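Long-range contacts in maltose operon transcriptional repressor (Staphylococcus aureus subsp. aureus Mu50, PDB 3HCW), which probably represses transcription of the maltose operon, its C-terminal part having the two-lobed fold of periplasmic sugar-binding proteins and presumably sensing a small-molecule effector: residues I34-N39 with L250-G255; M223-N228 with P239-D244. One frame throughout, in Å; residues are numbered along the deposited sequence. Where two conformers were deposited one is given.

Interaction 1. Residues I34-N39 with L250-G255; sequences ISETCN and LGQQAG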
loop_
_atom_site.group_PDB
_atom_site.type_symbol
_atom_site.label_atom_id
_atom_site.label_comp_id
_atom_site.label_asym_id
_atom_site.label_seq_id
_atom_site.Cartn_x
_atom_site.Cartn_y
_atom_site.Cartn_z
ATOM N N ILE A 34 -2.140 -15.907 -2.953
ATOM C CA ILE A 34 -3.172 -16.779 -3.516
ATOM C C ILE A 34 -3.091 -16.870 -5.044
ATOM O O ILE A 34 -3.059 -17.965 -5.600
ATOM C CB ILE A 34 -4.597 -16.324 -3.135
ATOM C CG1 ILE A 34 -4.828 -16.482 -1.638
ATOM C CG2 ILE A 34 -5.655 -17.139 -3.933
ATOM C CD1 ILE A 34 -5.778 -15.496 -1.067
ATOM N N SER A 35 -3.026 -15.714 -5.700
ATOM C CA SER A 35 -3.159 -15.646 -7.156
ATOM C C SER A 35 -2.004 -16.304 -7.902
ATOM O O SER A 35 -2.236 -17.053 -8.838
ATOM C CB SER A 35 -3.350 -14.203 -7.627
ATOM O OG SER A 35 -2.295 -13.385 -7.167
ATOM N N GLU A 36 -0.768 -16.039 -7.479
ATOM C CA GLU A 36 0.388 -16.625 -8.158
ATOM C C GLU A 36 0.401 -18.157 -8.055
ATOM O O GLU A 36 0.746 -18.828 -9.017
ATOM C CB GLU A 36 1.711 -15.992 -7.698
ATOM C CG GLU A 36 2.265 -16.469 -6.360
ATOM C CD GLU A 36 3.191 -15.450 -5.707
ATOM O OE1 GLU A 36 3.165 -15.331 -4.461
ATOM O OE2 GLU A 36 3.934 -14.763 -6.439
ATOM N N THR A 37 -0.020 -18.691 -6.910
ATOM C CA THR A 37 -0.133 -20.135 -6.697
ATOM C C THR A 37 -1.222 -20.728 -7.594
ATOM O O THR A 37 -0.969 -21.677 -8.335
ATOM C CB THR A 37 -0.397 -20.443 -5.208
ATOM O OG1 THR A 37 0.777 -20.113 -4.459
ATOM C CG2 THR A 37 -0.772 -21.931 -4.967
ATOM N N CYS A 38 -2.416 -20.143 -7.531
ATOM C CA CYS A 38 -3.525 -20.491 -8.414
ATOM C C CYS A 38 -3.149 -20.425 -9.901
ATOM O O CYS A 38 -3.484 -21.336 -10.659
ATOM C CB CYS A 38 -4.729 -19.586 -8.136
ATOM S SG CYS A 38 -5.570 -19.956 -6.582
ATOM N N ASN A 39 -2.440 -19.366 -10.298
ATOM C CA ASN A 39 -2.059 -19.156 -11.700
ATOM C C ASN A 39 -0.966 -20.115 -12.189
ATOM O O ASN A 39 -0.779 -20.284 -13.398
ATOM C CB ASN A 39 -1.620 -17.702 -11.967
ATOM C CG ASN A 39 -2.752 -16.677 -11.795
ATOM O OD1 ASN A 39 -2.487 -15.478 -11.761
ATOM N ND2 ASN A 39 -3.997 -17.138 -11.675
ATOM N N LEU A 250 0.871 -16.942 3.882
ATOM C CA LEU A 250 -0.531 -17.279 4.185
ATOM C C LEU A 250 -1.355 -17.507 2.913
ATOM O O LEU A 250 -2.106 -18.476 2.818
ATOM C CB LEU A 250 -1.193 -16.167 5.014
ATOM C CG LEU A 250 -0.824 -15.997 6.486
ATOM C CD1 LEU A 250 -1.048 -14.557 6.908
ATOM C CD2 LEU A 250 -1.619 -16.950 7.379
ATOM N N GLY A 251 -1.183 -16.613 1.934
ATOM C CA GLY A 251 -1.884 -16.690 0.661
ATOM C C GLY A 251 -1.493 -17.900 -0.173
ATOM O O GLY A 251 -2.359 -18.595 -0.719
ATOM N N GLN A 252 -0.190 -18.155 -0.269
ATOM C CA GLN A 252 0.316 -19.318 -0.999
ATOM C C GLN A 252 -0.227 -20.611 -0.400
ATOM O O GLN A 252 -0.644 -21.495 -1.137
ATOM C CB GLN A 252 1.847 -19.341 -1.027
ATOM C CG GLN A 252 2.458 -18.290 -1.940
ATOM C CD GLN A 252 3.974 -18.189 -1.802
ATOM O OE1 GLN A 252 4.584 -18.846 -0.958
ATOM N NE2 GLN A 252 4.587 -17.361 -2.642
ATOM N N GLN A 253 -0.232 -20.699 0.929
ATOM C CA GLN A 253 -0.751 -21.878 1.641
ATOM C C GLN A 253 -2.263 -22.074 1.440
ATOM O O GLN A 253 -2.730 -23.200 1.298
ATOM C CB GLN A 253 -0.434 -21.781 3.131
ATOM C CG GLN A 253 1.052 -21.881 3.482
ATOM C CD GLN A 253 1.607 -23.283 3.313
ATOM O OE1 GLN A 253 1.030 -24.258 3.802
ATOM N NE2 GLN A 253 2.734 -23.390 2.621
ATOM N N ALA A 254 -3.016 -20.975 1.413
ATOM C CA ALA A 254 -4.456 -21.038 1.164
ATOM C C ALA A 254 -4.741 -21.477 -0.265
ATOM O O ALA A 254 -5.672 -22.253 -0.505
ATOM C CB ALA A 254 -5.107 -19.697 1.444
ATOM N N GLY A 255 -3.926 -20.969 -1.195
ATOM C CA GLY A 255 -3.987 -21.335 -2.613
ATOM C C GLY A 255 -3.700 -22.807 -2.849
ATOM O O GLY A 255 -4.432 -23.482 -3.575
#
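Gln252 reaches from helix 247-263 to helix 25-39 and can be followed atom by atom. CB of Gln252 lies 3.7 Å from Thr37 OG1, and CG of Gln252 comes slightly closer to the same oxygen, at 3.5 Å. CD carries the chain past Thr37 to the carboxylate of Glu36, where NE2 of Gln252 donates a hydrogen bond to OE1 of Glu36 (3.1 Å, 165° at the hydrogen). The bond lies nearly in the amide plane of Gln252 but meets OE1 from above the carboxylate plane, the two flat groups being turned 57° apart. CG of Gln252 stands beside its own backbone N and the chain is extended from there, which carries the amide across. The other carboxylate oxygen, OE2, forms a salt bridge with Arg248, so Glu36 is held by two residues of helix 247-263. These two helices pack side by side in the lobe containing the chain's N-terminal strands, part of the two-lobed periplasmic-binding-protein fold; the axes of segments 34-39 and 250-255 come within 7.6 Å and cross at -37°. Glycines allow this closeness: Ile34 CA and Gly251 CA are 4.4 Å apart, and one turn on, CG2 of Thr37 sits 3.7 Å from C of the bare Gly255. CG1 of Ile34 rests 3.4 Å from Gly251 O, while Ile34 and Cys38 also touch Leu12 and Ile10 of strand 9-13.

Interaction 2. Residues M223-N228 with P239-D244; sequences MTATFN and PQTCID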
loop_
_atom_site.group_PDB
_atom_site.type_symbol
_atom_site.label_atom_id
_atom_site.label_comp_id
_atom_site.label_asym_id
_atom_site.label_seq_id
_atom_site.Cartn_x
_atom_site.Cartn_y
_atom_site.Cartn_z
ATOM N N MET A 223 7.209 4.291 23.580
ATOM C CA MET A 223 7.647 3.299 22.610
ATOM C C MET A 223 6.417 2.797 21.835
ATOM O O MET A 223 5.295 2.745 22.364
ATOM C CB MET A 223 8.366 2.127 23.304
ATOM C CG MET A 223 9.780 2.435 23.914
ATOM S SD MET A 223 10.618 0.970 24.639
ATOM C CE MET A 223 9.245 0.026 25.248
ATOM N N THR A 224 6.610 2.450 20.570
ATOM C CA THR A 224 5.482 2.003 19.749
ATOM C C THR A 224 5.840 0.755 18.981
ATOM O O THR A 224 7.017 0.514 18.679
ATOM C CB THR A 224 4.945 3.105 18.771
ATOM O OG1 THR A 224 5.967 3.490 17.852
ATOM C CG2 THR A 224 4.467 4.346 19.533
ATOM N N ALA A 225 4.814 -0.044 18.699
ATOM C CA ALA A 225 4.937 -1.272 17.942
ATOM C C ALA A 225 3.567 -1.684 17.393
ATOM O O ALA A 225 2.533 -1.215 17.875
ATOM C CB ALA A 225 5.520 -2.379 18.823
ATOM N N THR A 226 3.567 -2.561 16.392
ATOM C CA THR A 226 2.336 -3.010 15.752
ATOM C C THR A 226 2.467 -4.386 15.093
ATOM O O THR A 226 3.457 -5.079 15.304
ATOM C CB THR A 226 1.827 -1.965 14.724
ATOM O OG1 THR A 226 0.553 -2.376 14.203
ATOM C CG2 THR A 226 2.827 -1.761 13.599
ATOM N N PHE A 227 1.457 -4.770 14.306
ATOM C CA PHE A 227 1.449 -6.035 13.576
ATOM C C PHE A 227 1.402 -5.809 12.074
ATOM O O PHE A 227 0.962 -4.752 11.623
ATOM C CB PHE A 227 0.251 -6.898 13.983
ATOM C CG PHE A 227 0.231 -7.266 15.434
ATOM C CD1 PHE A 227 0.677 -8.520 15.855
ATOM C CD2 PHE A 227 -0.258 -6.368 16.381
ATOM C CE1 PHE A 227 0.635 -8.852 17.203
ATOM C CE2 PHE A 227 -0.312 -6.695 17.714
ATOM C CZ PHE A 227 0.132 -7.925 18.126
ATOM N N ASN A 228 1.715 -6.835 11.348
ATOM C CA ASN A 228 2.096 -6.689 10.002
ATOM C C ASN A 228 3.072 -5.949 9.261
ATOM O O ASN A 228 2.774 -5.061 8.536
ATOM C CB ASN A 228 1.148 -7.356 9.043
ATOM C CG ASN A 228 0.107 -6.452 8.596
ATOM O OD1 ASN A 228 -0.044 -6.179 7.406
ATOM N ND2 ASN A 228 -0.643 -5.961 9.543
ATOM N N PRO A 239 10.899 4.394 12.219
ATOM C CA PRO A 239 10.744 2.981 11.860
ATOM C C PRO A 239 10.173 2.135 12.991
ATOM O O PRO A 239 10.582 2.274 14.144
ATOM C CB PRO A 239 12.170 2.558 11.534
ATOM C CG PRO A 239 12.727 3.783 10.882
ATOM C CD PRO A 239 12.211 4.903 11.776
ATOM N N GLN A 240 9.217 1.278 12.652
ATOM C CA GLN A 240 8.434 0.591 13.674
ATOM C C GLN A 240 8.812 -0.861 13.901
ATOM O O GLN A 240 8.997 -1.643 12.949
ATOM C CB GLN A 240 6.940 0.708 13.375
ATOM C CG GLN A 240 6.432 2.156 13.405
ATOM C CD GLN A 240 6.363 2.700 14.805
ATOM O OE1 GLN A 240 5.895 2.020 15.711
ATOM N NE2 GLN A 240 6.827 3.931 14.996
ATOM N N THR A 241 8.925 -1.196 15.182
ATOM C CA THR A 241 9.015 -2.567 15.636
ATOM C C THR A 241 7.672 -3.225 15.358
ATOM O O THR A 241 6.604 -2.658 15.656
ATOM C CB THR A 241 9.378 -2.608 17.110
ATOM O OG1 THR A 241 10.721 -2.124 17.271
ATOM C CG2 THR A 241 9.283 -4.001 17.675
ATOM N N CYS A 242 7.738 -4.407 14.752
ATOM C CA CYS A 242 6.526 -5.117 14.383
ATOM C C CYS A 242 6.711 -6.599 14.175
ATOM O O CYS A 242 7.829 -7.113 14.040
ATOM C CB CYS A 242 5.834 -4.492 13.160
ATOM S SG CYS A 242 6.932 -3.906 11.903
ATOM N N ILE A 243 5.576 -7.282 14.225
ATOM C CA ILE A 243 5.501 -8.698 13.990
ATOM C C ILE A 243 5.209 -8.914 12.510
ATOM O O ILE A 243 4.174 -8.466 11.998
ATOM C CB ILE A 243 4.372 -9.341 14.831
ATOM C CG1 ILE A 243 4.602 -9.122 16.334
ATOM C CG2 ILE A 243 4.252 -10.818 14.505
ATOM C CD1 ILE A 243 5.817 -9.888 16.923
ATOM N N ASP A 244 6.130 -9.593 11.829
ATOM C CA ASP A 244 5.931 -10.012 10.446
ATOM C C ASP A 244 5.016 -11.256 10.411
ATOM O O ASP A 244 5.373 -12.300 10.924
ATOM C CB ASP A 244 7.301 -10.306 9.824
ATOM C CG ASP A 244 7.221 -10.692 8.360
ATOM O OD1 ASP A 244 6.122 -10.634 7.759
ATOM O OD2 ASP A 244 8.284 -11.044 7.803
#
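Thr224 OG1 donates a hydrogen bond to Gln240 OE1 (2.6 Å), arriving in the carbonyl plane on a lone pair. Gln240 reaches it by bending at its second torsion (chi2 -72°), which turns the amide toward the Thr224 hydroxyl; OE1 is also hydrogen-bonded to His204 NE2, and NE2 of Gln240 is hydrogen-bonded to Pro238 O. Beyond this side-chain link, the parallel strands 222-227 and 241-244 are joined through Thr226, whose N donates to Thr241 O (3.1 Å) and whose O accepts from Ile243 N (3.2 Å). Both backbone polar groups of Thr226 are thus used by one partner strand, on either side of Cys242, as in a regular parallel bridge. On the face carrying Thr226 and Cys242, CG2 of the threonine packs on CB of the cysteine at 4.1 Å. On the face carrying Phe227 and Ile243, the two side chains run alongside each other, with Phe227 CD1 3.9 Å from Ile243 CB. The two strands are the outer members of the beta-alpha-beta unit 222-227, 231-234, 241-244. Helix 115-129 packs on the Phe227 and Ile243 face, helices 201-213 and 231-234 lie over the Thr226 face, strand 194-198 continues the sheet beyond strand 222-227, and strand 272-280 runs antiparallel beyond strand 241-244.

Interaction 1 and interaction 2 have centres 26 Å apart, with nearest atoms about 8 Å apart, and the two do not meet. Interaction 1 joins two helices in the lobe built around strand 9-13, whereas interaction 2 lies inside the sheet of the other lobe. Both strands of interaction 2 fall in the stretch of chain between the two helical segments of interaction 1: residues 34-39 come first, then 223-228 and 239-244, and finally 250-255. Strand 241-244 leads directly into helix 247-263, so the chain passes from one contact to the other in a few residues. This return to the first lobe is consistent with the repeated crossings between lobes in periplasmic-binding-protein-like repressors, where effector binding typically changes how the lobes are set.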